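Local coordinates for hypothetical protein RBSTP0775 (Geobacillus stearothermophilus, PDB 1RZ3), which is of unknown function but probably binds ATP and acts as a kinase of the phosphoribulokinase/uridine kinase family, at residues Asp8-Thr13 and Phe146-Asp151; Leu15-Lys18 and Arg22-Leu25; Cys54-Asp59 and His91-Gln96; Arg95-Ser100 and Asp126-Glu131. One frame throughout, in Å; residues are numbered along the deposited sequence.

Contact 1. Residues Asp8-Thr13 and Phe146-Asp151; sequences DFLCKT and FVVYLD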
loop_
_atom_site.group_PDB
_atom_site.type_symbol
_atom_site.label_atom_id
_atom_site.label_comp_id
_atom_site.label_asym_id
_atom_site.label_seq_id
_atom_site.Cartn_x
_atom_site.Cartn_y
_atom_site.Cartn_z
ATOM N N ASP A 8 12.911 14.092 3.238
ATOM C CA ASP A 8 12.481 15.404 3.698
ATOM C C ASP A 8 11.812 16.154 2.555
ATOM O O ASP A 8 10.836 16.869 2.761
ATOM C CB ASP A 8 13.668 16.215 4.225
ATOM C CG ASP A 8 14.145 15.732 5.582
ATOM O OD1 ASP A 8 13.306 15.629 6.502
ATOM O OD2 ASP A 8 15.354 15.457 5.732
ATOM N N PHE A 9 12.337 15.989 1.345
ATOM C CA PHE A 9 11.757 16.660 0.191
ATOM C C PHE A 9 10.356 16.106 -0.072
ATOM O O PHE A 9 9.442 16.846 -0.430
ATOM C CB PHE A 9 12.625 16.459 -1.053
ATOM C CG PHE A 9 12.141 17.224 -2.251
ATOM C CD1 PHE A 9 12.235 18.612 -2.290
ATOM C CD2 PHE A 9 11.551 16.561 -3.323
ATOM C CE1 PHE A 9 11.744 19.332 -3.381
ATOM C CE2 PHE A 9 11.057 17.271 -4.416
ATOM C CZ PHE A 9 11.153 18.659 -4.443
ATOM N N LEU A 10 10.193 14.799 0.107
ATOM C CA LEU A 10 8.897 14.169 -0.106
ATOM C C LEU A 10 7.906 14.700 0.927
ATOM O O LEU A 10 6.746 14.971 0.614
ATOM C CB LEU A 10 9.023 12.648 0.005
ATOM C CG LEU A 10 7.757 11.814 -0.195
ATOM C CD1 LEU A 10 7.082 12.180 -1.508
ATOM C CD2 LEU A 10 8.123 10.337 -0.181
ATOM N N CYS A 11 8.373 14.858 2.161
ATOM C CA CYS A 11 7.522 15.378 3.223
ATOM C C CYS A 11 7.064 16.792 2.851
ATOM O O CYS A 11 5.885 17.127 2.979
ATOM C CB CYS A 11 8.288 15.394 4.549
ATOM S SG CYS A 11 7.342 16.015 5.955
ATOM N N LYS A 12 7.998 17.613 2.377
ATOM C CA LYS A 12 7.680 18.985 1.977
ATOM C C LYS A 12 6.641 18.968 0.857
ATOM O O LYS A 12 5.679 19.737 0.864
ATOM C CB LYS A 12 8.941 19.701 1.485
ATOM C CG LYS A 12 8.727 21.171 1.168
ATOM C CD LYS A 12 9.930 21.777 0.459
ATOM C CE LYS A 12 10.115 21.165 -0.923
ATOM N NZ LYS A 12 8.896 21.341 -1.772
ATOM N N THR A 13 6.845 18.081 -0.107
ATOM C CA THR A 13 5.924 17.945 -1.232
ATOM C C THR A 13 4.522 17.602 -0.725
ATOM O O THR A 13 3.528 18.171 -1.176
ATOM C CB THR A 13 6.416 16.838 -2.191
ATOM O OG1 THR A 13 7.666 17.243 -2.765
ATOM C CG2 THR A 13 5.405 16.591 -3.308
ATOM N N PHE A 146 -3.019 11.183 -3.366
ATOM C CA PHE A 146 -1.632 11.338 -3.772
ATOM C C PHE A 146 -0.946 9.985 -3.696
ATOM O O PHE A 146 -1.064 9.285 -2.690
ATOM C CB PHE A 146 -0.962 12.319 -2.809
ATOM C CG PHE A 146 0.504 12.539 -3.065
ATOM C CD1 PHE A 146 0.930 13.384 -4.088
ATOM C CD2 PHE A 146 1.458 11.930 -2.260
ATOM C CE1 PHE A 146 2.282 13.620 -4.301
ATOM C CE2 PHE A 146 2.817 12.160 -2.465
ATOM C CZ PHE A 146 3.230 13.009 -3.489
ATOM N N VAL A 147 -0.239 9.614 -4.757
ATOM C CA VAL A 147 0.461 8.338 -4.773
ATOM C C VAL A 147 1.913 8.531 -5.173
ATOM O O VAL A 147 2.214 9.215 -6.157
ATOM C CB VAL A 147 -0.175 7.336 -5.764
ATOM C CG1 VAL A 147 0.665 6.052 -5.820
ATOM C CG2 VAL A 147 -1.604 7.007 -5.336
ATOM N N VAL A 148 2.803 7.939 -4.385
ATOM C CA VAL A 148 4.234 7.982 -4.663
ATOM C C VAL A 148 4.590 6.575 -5.115
ATOM O O VAL A 148 4.218 5.608 -4.455
ATOM C CB VAL A 148 5.076 8.261 -3.402
ATOM C CG1 VAL A 148 6.558 8.336 -3.778
ATOM C CG2 VAL A 148 4.629 9.532 -2.737
ATOM N N TYR A 149 5.280 6.445 -6.242
ATOM C CA TYR A 149 5.687 5.119 -6.683
ATOM C C TYR A 149 7.173 5.022 -6.372
ATOM O O TYR A 149 7.957 5.867 -6.802
ATOM C CB TYR A 149 5.467 4.918 -8.185
ATOM C CG TYR A 149 5.893 3.535 -8.646
ATOM C CD1 TYR A 149 5.021 2.454 -8.565
ATOM C CD2 TYR A 149 7.188 3.304 -9.116
ATOM C CE1 TYR A 149 5.425 1.169 -8.942
ATOM C CE2 TYR A 149 7.605 2.026 -9.495
ATOM C CZ TYR A 149 6.718 0.965 -9.405
ATOM O OH TYR A 149 7.116 -0.298 -9.786
ATOM N N LEU A 150 7.546 4.002 -5.611
ATOM C CA LEU A 150 8.935 3.787 -5.222
ATOM C C LEU A 150 9.605 2.937 -6.290
ATOM O O LEU A 150 9.417 1.725 -6.326
ATOM C CB LEU A 150 8.980 3.058 -3.877
ATOM C CG LEU A 150 10.062 3.485 -2.890
ATOM C CD1 LEU A 150 9.891 4.970 -2.603
ATOM C CD2 LEU A 150 9.956 2.677 -1.604
ATOM N N ASP A 151 10.384 3.570 -7.159
ATOM C CA ASP A 151 11.051 2.851 -8.237
ATOM C C ASP A 151 12.435 2.350 -7.832
ATOM O O ASP A 151 13.319 3.135 -7.489
ATOM C CB ASP A 151 11.144 3.749 -9.471
ATOM C CG ASP A 151 11.568 2.992 -10.712
ATOM O OD1 ASP A 151 11.310 1.772 -10.778
ATOM O OD2 ASP A 151 12.142 3.621 -11.625
#
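Leu10 and Val148 meet methyl to methyl where helix 3-15 packs on the parallel sheet of a P-loop NTPase fold. This is the tight, buried part of the contact: CD1 of Leu10 lies 3.8 Å from CG2 of Val148, the two side chains reaching for each other tip to tip. Leu10 does not leave its backbone aimed at the strand; with CG anti to the backbone N (chi1 -180°) and chi2 at 53°, its CD1 branch nevertheless arrives there. The same methyl sits at the edge of the Phe146 ring, near its plane, 4.4 Å from CE2. Leu42 of helix 35-48 packs on Leu10, while Leu25 and Val195 of the two flanking strands pack on Phe146. Toward Thr13 the contact is looser and partly open to solvent. There CG2 of Thr13 comes obliquely to the ring tip, 4.2 Å from CZ of Phe146, and the two side chains cross at about a right angle. Phe9 and Lys12 lie on the exposed side of the helix. With an alanine at Thr13, the tip of Phe146 would probably border a small gap, and the carbonyl of Phe9 would lose its hydroxyl partner. As it stands, Phe9 O is gripped from opposite faces of its plane: Thr13 N reaches it at 2.9 Å, and Thr13 OG1 at 3.0 Å comes in 36° above the plane. That hydroxyl oxygen also hangs 3.8 Å above the Phe9 ring, displaced toward the rim.

Contact 2. Residues Leu15-Lys18 and Arg22-Leu25; sequences LAIK and RLVL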
loop_
_atom_site.group_PDB
_atom_site.type_symbol
_atom_site.label_atom_id
_atom_site.label_comp_id
_atom_site.label_asym_id
_atom_site.label_seq_id
_atom_site.Cartn_x
_atom_site.Cartn_y
_atom_site.Cartn_z
ATOM N N LEU A 15 3.300 18.164 2.286
ATOM C CA LEU A 15 2.740 19.266 3.060
ATOM C C LEU A 15 2.230 20.414 2.186
ATOM O O LEU A 15 1.558 21.322 2.682
ATOM C CB LEU A 15 3.779 19.797 4.050
ATOM C CG LEU A 15 4.169 18.850 5.189
ATOM C CD1 LEU A 15 5.344 19.447 5.972
ATOM C CD2 LEU A 15 2.966 18.623 6.098
ATOM N N ALA A 16 2.546 20.373 0.893
ATOM C CA ALA A 16 2.119 21.414 -0.044
ATOM C C ALA A 16 0.830 21.053 -0.778
ATOM O O ALA A 16 0.240 21.895 -1.460
ATOM C CB ALA A 16 3.238 21.687 -1.067
ATOM N N ILE A 17 0.395 19.805 -0.642
ATOM C CA ILE A 17 -0.822 19.345 -1.311
ATOM C C ILE A 17 -2.083 19.975 -0.721
ATOM O O ILE A 17 -2.239 20.047 0.506
ATOM C CB ILE A 17 -0.972 17.815 -1.204
ATOM C CG1 ILE A 17 0.246 17.123 -1.819
ATOM C CG2 ILE A 17 -2.253 17.359 -1.919
ATOM C CD1 ILE A 17 0.248 15.625 -1.611
ATOM N N LYS A 18 -2.980 20.428 -1.595
ATOM C CA LYS A 18 -4.236 21.021 -1.150
ATOM C C LYS A 18 -5.073 19.942 -0.478
ATOM O O LYS A 18 -5.303 18.879 -1.052
ATOM C CB LYS A 18 -5.020 21.594 -2.334
ATOM C CG LYS A 18 -6.397 22.137 -1.955
ATOM C CD LYS A 18 -6.284 23.305 -0.982
ATOM C CE LYS A 18 -7.649 23.880 -0.620
ATOM N NZ LYS A 18 -8.509 22.912 0.109
ATOM N N ARG A 22 -9.654 14.614 5.179
ATOM C CA ARG A 22 -8.515 13.715 5.310
ATOM C C ARG A 22 -7.804 13.589 3.969
ATOM O O ARG A 22 -8.446 13.533 2.918
ATOM C CB ARG A 22 -8.973 12.320 5.751
ATOM C CG ARG A 22 -9.622 12.252 7.114
ATOM C CD ARG A 22 -10.158 10.859 7.375
ATOM N NE ARG A 22 -10.858 10.767 8.653
ATOM C CZ ARG A 22 -11.710 9.797 8.964
ATOM N NH1 ARG A 22 -11.964 8.834 8.088
ATOM N NH2 ARG A 22 -12.322 9.794 10.143
ATOM N N LEU A 23 -6.480 13.557 4.007
ATOM C CA LEU A 23 -5.694 13.397 2.792
ATOM C C LEU A 23 -5.230 11.939 2.763
ATOM O O LEU A 23 -4.576 11.474 3.695
ATOM C CB LEU A 23 -4.487 14.335 2.811
ATOM C CG LEU A 23 -3.618 14.374 1.549
ATOM C CD1 LEU A 23 -4.449 14.860 0.362
ATOM C CD2 LEU A 23 -2.437 15.296 1.780
ATOM N N VAL A 24 -5.588 11.215 1.708
ATOM C CA VAL A 24 -5.201 9.815 1.583
ATOM C C VAL A 24 -3.977 9.671 0.677
ATOM O O VAL A 24 -4.024 9.999 -0.508
ATOM C CB VAL A 24 -6.380 8.974 1.039
ATOM C CG1 VAL A 24 -5.983 7.515 0.928
ATOM C CG2 VAL A 24 -7.586 9.132 1.967
ATOM N N LEU A 25 -2.887 9.177 1.256
ATOM C CA LEU A 25 -1.623 9.012 0.545
ATOM C C LEU A 25 -1.330 7.544 0.295
ATOM O O LEU A 25 -1.687 6.682 1.093
ATOM C CB LEU A 25 -0.479 9.589 1.376
ATOM C CG LEU A 25 -0.722 10.925 2.076
ATOM C CD1 LEU A 25 0.376 11.167 3.114
ATOM C CD2 LEU A 25 -0.760 12.040 1.044
#
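The same first-torsion position serves both Ile17 and Leu23. In Ile17, chi1 of -58° lays CG1 beside the backbone N, which puts CG2 anti to that N and facing Leu23; in Leu23, CG likewise stands anti to its backbone N (chi1 -175°) and spreads its two methyls in front of the isoleucine. CG2 of Ile17 sits against both leucine methyls, 4.0 Å from CD1 of Leu23, and CB of Ile17 comes within 4.2 Å of CD2. The side chains cross at about a right angle. Beside them the carbonyl of Lys18 passes the same leucine, O to CD1 4.3 Å, while the lysine side chain starts off away from the strand into an exposed region. Ile17 also packs against Phe146, so it bridges two neighbouring strands. Leu23 is buried, with Met127 against it from the strand on its other side. Arg22, just before the strand, gives its guanidinium to the carbonyls of Leu97, Ser100 and Ser123. This is the turn from the N-terminal helix into strand 23-29, the middle strand of a P-loop NTPase sheet, which runs on toward what is probably the Walker A loop.

Contact 3. Residues Cys54-Asp59 and His91-Gln96; sequences CVFHMD and HQLFRQ
The Phe56 ring takes CD1 of Leu93 over one face, 3.9 Å above the plane and shifted toward the rim. This is a CH-pi contact: the methyl carbon is 4.1 Å from the ring centroid and only 15° off its normal. A second ring, Phe94, has the other methyl of the same leucine, CD2, 4.2 Å above one of its faces, and is also stacked with Trp140. Leu93 is therefore held between two aromatic rings, one from the strand and one from its own helix. Met58, a selenomethionine, approaches Phe94 obliquely, CE lying 4.0 Å from CZ. Its SE is 5.3 Å from the ring centroid, 64° off the normal, which makes a Met-aromatic contact. The chain of Met58 bends at chi2 and chi3, and this folding carries SE and CE to the helix although the side chain does not leave its backbone aimed there. SE also meets Leu93 tip to tip, 4.2 Å from CD2. In the P-loop NTPase fold these residues join strand 53-57, an outermost strand of the parallel sheet, to helix 86-94, which has a wide pi-type turn where Leu93 and Phe94 project. Leu103 of the antiparallel hairpin packs against both Phe56 and Leu93, and Ile130 of the next strand against both Met58 and Phe94. On the far side of the helix, NH1 of Arg95 lies over the centre of the His91 ring, and Gln96 NE2 makes a weak 3.4 Å hydrogen bond to His91 O.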
loop_
_atom_site.group_PDB
_atom_site.type_symbol
_atom_site.label_atom_id
_atom_site.label_comp_id
_atom_site.label_asym_id
_atom_site.label_seq_id
_atom_site.Cartn_x
_atom_site.Cartn_y
_atom_site.Cartn_z
ATOM N N CYS A 54 -2.404 8.206 10.169
ATOM C CA CYS A 54 -2.823 6.827 10.434
ATOM C C CYS A 54 -2.193 6.012 9.295
ATOM O O CYS A 54 -2.312 6.383 8.127
ATOM C CB CYS A 54 -4.355 6.722 10.392
ATOM S SG CYS A 54 -5.012 5.060 10.676
ATOM N N VAL A 55 -1.526 4.911 9.627
ATOM C CA VAL A 55 -0.850 4.107 8.610
ATOM C C VAL A 55 -1.395 2.687 8.455
ATOM O O VAL A 55 -1.685 2.014 9.443
ATOM C CB VAL A 55 0.662 3.991 8.926
ATOM C CG1 VAL A 55 1.378 3.270 7.793
ATOM C CG2 VAL A 55 1.267 5.377 9.162
ATOM N N PHE A 56 -1.530 2.247 7.204
ATOM C CA PHE A 56 -2.000 0.897 6.881
ATOM C C PHE A 56 -0.911 0.238 6.044
ATOM O O PHE A 56 -0.256 0.903 5.239
ATOM C CB PHE A 56 -3.299 0.945 6.065
ATOM C CG PHE A 56 -4.512 1.300 6.872
ATOM C CD1 PHE A 56 -5.190 0.328 7.597
ATOM C CD2 PHE A 56 -4.969 2.612 6.919
ATOM C CE1 PHE A 56 -6.314 0.658 8.362
ATOM C CE2 PHE A 56 -6.088 2.953 7.678
ATOM C CZ PHE A 56 -6.761 1.975 8.399
ATOM N N HIS A 57 -0.718 -1.065 6.240
ATOM C CA HIS A 57 0.292 -1.823 5.508
ATOM C C HIS A 57 -0.467 -2.953 4.817
ATOM O O HIS A 57 -0.973 -3.854 5.482
ATOM C CB HIS A 57 1.321 -2.395 6.488
ATOM C CG HIS A 57 2.033 -1.353 7.294
ATOM N ND1 HIS A 57 3.118 -0.652 6.813
ATOM C CD2 HIS A 57 1.807 -0.883 8.545
ATOM C CE1 HIS A 57 3.530 0.204 7.732
ATOM N NE2 HIS A 57 2.752 0.083 8.792
HETATM N N MSE A 58 -0.538 -2.916 3.490
HETATM C CA MSE A 58 -1.310 -3.925 2.768
HETATM C C MSE A 58 -0.919 -5.380 2.976
HETATM O O MSE A 58 -1.758 -6.265 2.803
HETATM C CB MSE A 58 -1.347 -3.607 1.274
HETATM C CG MSE A 58 -2.026 -2.278 0.946
HETATM SE SE MSE A 58 -3.729 -2.000 1.829
HETATM C CE MSE A 58 -4.735 -3.416 0.979
ATOM N N ASP A 59 0.331 -5.648 3.342
ATOM C CA ASP A 59 0.729 -7.037 3.581
ATOM C C ASP A 59 0.015 -7.597 4.812
ATOM O O ASP A 59 -0.014 -8.810 5.016
ATOM C CB ASP A 59 2.242 -7.159 3.765
ATOM C CG ASP A 59 3.004 -6.928 2.475
ATOM O OD1 ASP A 59 2.537 -7.405 1.416
ATOM O OD2 ASP A 59 4.071 -6.279 2.518
ATOM N N HIS A 91 -14.593 -2.331 -0.424
ATOM C CA HIS A 91 -15.788 -2.060 0.378
ATOM C C HIS A 91 -15.509 -1.714 1.838
ATOM O O HIS A 91 -16.059 -0.750 2.372
ATOM C CB HIS A 91 -16.722 -3.276 0.366
ATOM C CG HIS A 91 -17.496 -3.452 -0.904
ATOM N ND1 HIS A 91 -16.914 -3.383 -2.152
ATOM C CD2 HIS A 91 -18.802 -3.748 -1.113
ATOM C CE1 HIS A 91 -17.827 -3.630 -3.075
ATOM N NE2 HIS A 91 -18.981 -3.855 -2.472
ATOM N N GLN A 92 -14.656 -2.504 2.477
ATOM C CA GLN A 92 -14.380 -2.321 3.897
ATOM C C GLN A 92 -13.220 -1.426 4.300
ATOM O O GLN A 92 -13.101 -1.060 5.473
ATOM C CB GLN A 92 -14.218 -3.692 4.558
ATOM C CG GLN A 92 -15.432 -4.598 4.378
ATOM C CD GLN A 92 -16.730 -3.914 4.756
ATOM O OE1 GLN A 92 -16.793 -3.185 5.746
ATOM N NE2 GLN A 92 -17.780 -4.153 3.972
ATOM N N LEU A 93 -12.358 -1.077 3.353
ATOM C CA LEU A 93 -11.231 -0.215 3.675
ATOM C C LEU A 93 -11.182 1.068 2.846
ATOM O O LEU A 93 -11.427 2.161 3.356
ATOM C CB LEU A 93 -9.907 -0.981 3.513
ATOM C CG LEU A 93 -8.604 -0.202 3.751
ATOM C CD1 LEU A 93 -8.583 0.362 5.155
ATOM C CD2 LEU A 93 -7.412 -1.130 3.540
ATOM N N PHE A 94 -10.878 0.931 1.563
ATOM C CA PHE A 94 -10.741 2.094 0.696
ATOM C C PHE A 94 -11.924 3.053 0.631
ATOM O O PHE A 94 -11.732 4.262 0.761
ATOM C CB PHE A 94 -10.316 1.634 -0.702
ATOM C CG PHE A 94 -8.936 1.031 -0.724
ATOM C CD1 PHE A 94 -7.806 1.844 -0.652
ATOM C CD2 PHE A 94 -8.766 -0.349 -0.736
ATOM C CE1 PHE A 94 -6.528 1.289 -0.588
ATOM C CE2 PHE A 94 -7.494 -0.916 -0.672
ATOM C CZ PHE A 94 -6.372 -0.093 -0.598
ATOM N N ARG A 95 -13.136 2.534 0.455
ATOM C CA ARG A 95 -14.320 3.401 0.386
ATOM C C ARG A 95 -14.593 4.100 1.716
ATOM O O ARG A 95 -15.280 5.122 1.759
ATOM C CB ARG A 95 -15.569 2.593 0.010
ATOM C CG ARG A 95 -15.639 2.124 -1.428
ATOM C CD ARG A 95 -16.974 1.434 -1.705
ATOM N NE ARG A 95 -17.068 0.944 -3.080
ATOM C CZ ARG A 95 -18.114 0.285 -3.572
ATOM N NH1 ARG A 95 -19.168 0.037 -2.804
ATOM N NH2 ARG A 95 -18.105 -0.130 -4.833
ATOM N N GLN A 96 -14.055 3.543 2.795
ATOM C CA GLN A 96 -14.271 4.080 4.140
ATOM C C GLN A 96 -13.229 5.084 4.640
ATOM O O GLN A 96 -13.431 5.727 5.671
ATOM C CB GLN A 96 -14.326 2.921 5.139
ATOM C CG GLN A 96 -15.287 1.813 4.761
ATOM C CD GLN A 96 -16.719 2.287 4.723
ATOM O OE1 GLN A 96 -17.235 2.808 5.713
ATOM N NE2 GLN A 96 -17.373 2.115 3.580
#

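Contact 4. Residues Arg95-Ser100 and Asp126-Glu131; sequences RQLKAS and DMIMIE
Leu97 drops onto Ile128 and Ile130 of strand 127-132, a parallel strand of the P-loop NTPase sheet, from the bend that follows helix 86-94. Its CB is directed toward the strand. Chi1 of -61° then sets CG beside the backbone N, where it comes 4.4 Å from CD1 of Ile130, and the fork delivers one methyl to each isoleucine. CD1 of Leu97 meets CD1 of Ile130 tip to tip at 3.3 Å, closer than normal van der Waals contact and so tightly packed. The extended end of Ile130 (chi2 174°) is what carries its methyl so far out. CD2 of Leu97 instead passes obliquely over Ile128, 4.0 Å from CG2. Phe56 packs on both isoleucines and Val24 on the leucine, so Leu97 is buried over strand 127-132, with side chains of both neighbouring strands beside it. Asp124, a residue seen to bind calcium, lies about 9 Å from Ile128, side chain to side chain. A polar bond ties the bend down as well: NZ of Lys98 forms a salt bridge with Asp145. Within the bend itself the backbone closes on one turn, Ser100 N donating to Gln96 O at 3.0 Å.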
loop_
_atom_site.group_PDB
_atom_site.type_symbol
_atom_site.label_atom_id
_atom_site.label_comp_id
_atom_site.label_asym_id
_atom_site.label_seq_id
_atom_site.Cartn_x
_atom_site.Cartn_y
_atom_site.Cartn_z
ATOM N N ARG A 95 -13.136 2.534 0.455
ATOM C CA ARG A 95 -14.320 3.401 0.386
ATOM C C ARG A 95 -14.593 4.100 1.716
ATOM O O ARG A 95 -15.280 5.122 1.759
ATOM C CB ARG A 95 -15.569 2.593 0.010
ATOM C CG ARG A 95 -15.639 2.124 -1.428
ATOM C CD ARG A 95 -16.974 1.434 -1.705
ATOM N NE ARG A 95 -17.068 0.944 -3.080
ATOM C CZ ARG A 95 -18.114 0.285 -3.572
ATOM N NH1 ARG A 95 -19.168 0.037 -2.804
ATOM N NH2 ARG A 95 -18.105 -0.130 -4.833
ATOM N N GLN A 96 -14.055 3.543 2.795
ATOM C CA GLN A 96 -14.271 4.080 4.140
ATOM C C GLN A 96 -13.229 5.084 4.640
ATOM O O GLN A 96 -13.431 5.727 5.671
ATOM C CB GLN A 96 -14.326 2.921 5.139
ATOM C CG GLN A 96 -15.287 1.813 4.761
ATOM C CD GLN A 96 -16.719 2.287 4.723
ATOM O OE1 GLN A 96 -17.235 2.808 5.713
ATOM N NE2 GLN A 96 -17.373 2.115 3.580
ATOM N N LEU A 97 -12.119 5.220 3.925
ATOM C CA LEU A 97 -11.050 6.117 4.365
ATOM C C LEU A 97 -11.433 7.575 4.606
ATOM O O LEU A 97 -10.943 8.202 5.547
ATOM C CB LEU A 97 -9.883 6.062 3.378
ATOM C CG LEU A 97 -9.222 4.689 3.214
ATOM C CD1 LEU A 97 -8.105 4.787 2.193
ATOM C CD2 LEU A 97 -8.688 4.199 4.547
ATOM N N LYS A 98 -12.311 8.117 3.774
ATOM C CA LYS A 98 -12.690 9.514 3.918
ATOM C C LYS A 98 -13.607 9.889 5.075
ATOM O O LYS A 98 -13.458 10.973 5.643
ATOM C CB LYS A 98 -13.315 10.027 2.616
ATOM C CG LYS A 98 -12.307 10.537 1.598
ATOM C CD LYS A 98 -11.584 11.772 2.125
ATOM C CE LYS A 98 -10.683 12.387 1.069
ATOM N NZ LYS A 98 -9.639 11.450 0.603
ATOM N N ALA A 99 -14.537 9.018 5.448
ATOM C CA ALA A 99 -15.463 9.394 6.510
ATOM C C ALA A 99 -15.633 8.486 7.720
ATOM O O ALA A 99 -16.169 8.928 8.733
ATOM C CB ALA A 99 -16.836 9.677 5.900
ATOM N N SER A 100 -15.196 7.233 7.641
ATOM C CA SER A 100 -15.367 6.331 8.778
ATOM C C SER A 100 -14.575 6.745 10.011
ATOM O O SER A 100 -13.459 7.254 9.911
ATOM C CB SER A 100 -14.997 4.897 8.392
ATOM O OG SER A 100 -15.973 4.347 7.518
ATOM N N ASP A 126 -5.277 13.634 10.092
ATOM C CA ASP A 126 -5.160 14.658 9.057
ATOM C C ASP A 126 -4.865 13.942 7.741
ATOM O O ASP A 126 -5.311 14.365 6.666
ATOM C CB ASP A 126 -4.014 15.617 9.365
ATOM C CG ASP A 126 -4.247 16.412 10.629
ATOM O OD1 ASP A 126 -5.290 17.094 10.718
ATOM O OD2 ASP A 126 -3.386 16.355 11.530
HETATM N N MSE A 127 -4.111 12.851 7.839
HETATM C CA MSE A 127 -3.738 12.074 6.665
HETATM C C MSE A 127 -3.768 10.585 6.959
HETATM O O MSE A 127 -3.509 10.156 8.081
HETATM C CB MSE A 127 -2.320 12.434 6.207
HETATM C CG MSE A 127 -2.045 13.916 6.045
HETATM SE SE MSE A 127 -0.301 14.251 5.221
HETATM C CE MSE A 127 -0.452 16.171 5.002
ATOM N N ILE A 128 -4.080 9.803 5.930
ATOM C CA ILE A 128 -4.109 8.354 6.037
ATOM C C ILE A 128 -3.053 7.892 5.048
ATOM O O ILE A 128 -3.091 8.271 3.874
ATOM C CB ILE A 128 -5.473 7.764 5.599
ATOM C CG1 ILE A 128 -6.609 8.378 6.427
ATOM C CG2 ILE A 128 -5.441 6.235 5.736
ATOM C CD1 ILE A 128 -6.435 8.226 7.914
HETATM N N MSE A 129 -2.104 7.090 5.509
HETATM C CA MSE A 129 -1.056 6.609 4.621
HETATM C C MSE A 129 -1.142 5.104 4.439
HETATM O O MSE A 129 -1.186 4.349 5.409
HETATM C CB MSE A 129 0.319 6.983 5.163
HETATM C CG MSE A 129 1.434 6.680 4.187
HETATM SE SE MSE A 129 3.130 7.145 4.926
HETATM C CE MSE A 129 3.000 9.069 4.799
ATOM N N ILE A 130 -1.168 4.679 3.182
ATOM C CA ILE A 130 -1.263 3.268 2.837
ATOM C C ILE A 130 -0.072 2.869 1.972
ATOM O O ILE A 130 0.209 3.515 0.962
ATOM C CB ILE A 130 -2.572 2.997 2.055
ATOM C CG1 ILE A 130 -3.769 3.465 2.893
ATOM C CG2 ILE A 130 -2.687 1.517 1.709
ATOM C CD1 ILE A 130 -5.097 3.380 2.182
ATOM N N GLU A 131 0.638 1.816 2.378
ATOM C CA GLU A 131 1.781 1.342 1.609
ATOM C C GLU A 131 1.589 -0.126 1.262
ATOM O O GLU A 131 1.070 -0.897 2.068
ATOM C CB GLU A 131 3.088 1.530 2.399
ATOM C CG GLU A 131 3.201 0.726 3.691
ATOM C CD GLU A 131 3.828 -0.648 3.494
ATOM O OE1 GLU A 131 4.140 -1.014 2.338
ATOM O OE2 GLU A 131 4.011 -1.362 4.504
#

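How the contacts relate
From the N terminus, helix 3-15 opens contact 1, whose loop shuts only when strand 146-150 is reached; the other three contacts all nest inside it. Contact 2 closes first, a short turn from 15-18 to 22-25 that leads into the middle strand of the sheet. Contact 3 follows in series, from edge strand 53-57 to helix 86-94. Contact 4 starts where contact 3 ends, Arg95 and Gln96 belonging to both, and closes at strand 127-132. The sheet connects them: strands 53-57, 127-132, 23-29 and 146-150 lie side by side in that order. Between contacts 2 and 4, Leu25 N lies 2.8 Å from Ile128 O, a probable hydrogen bond.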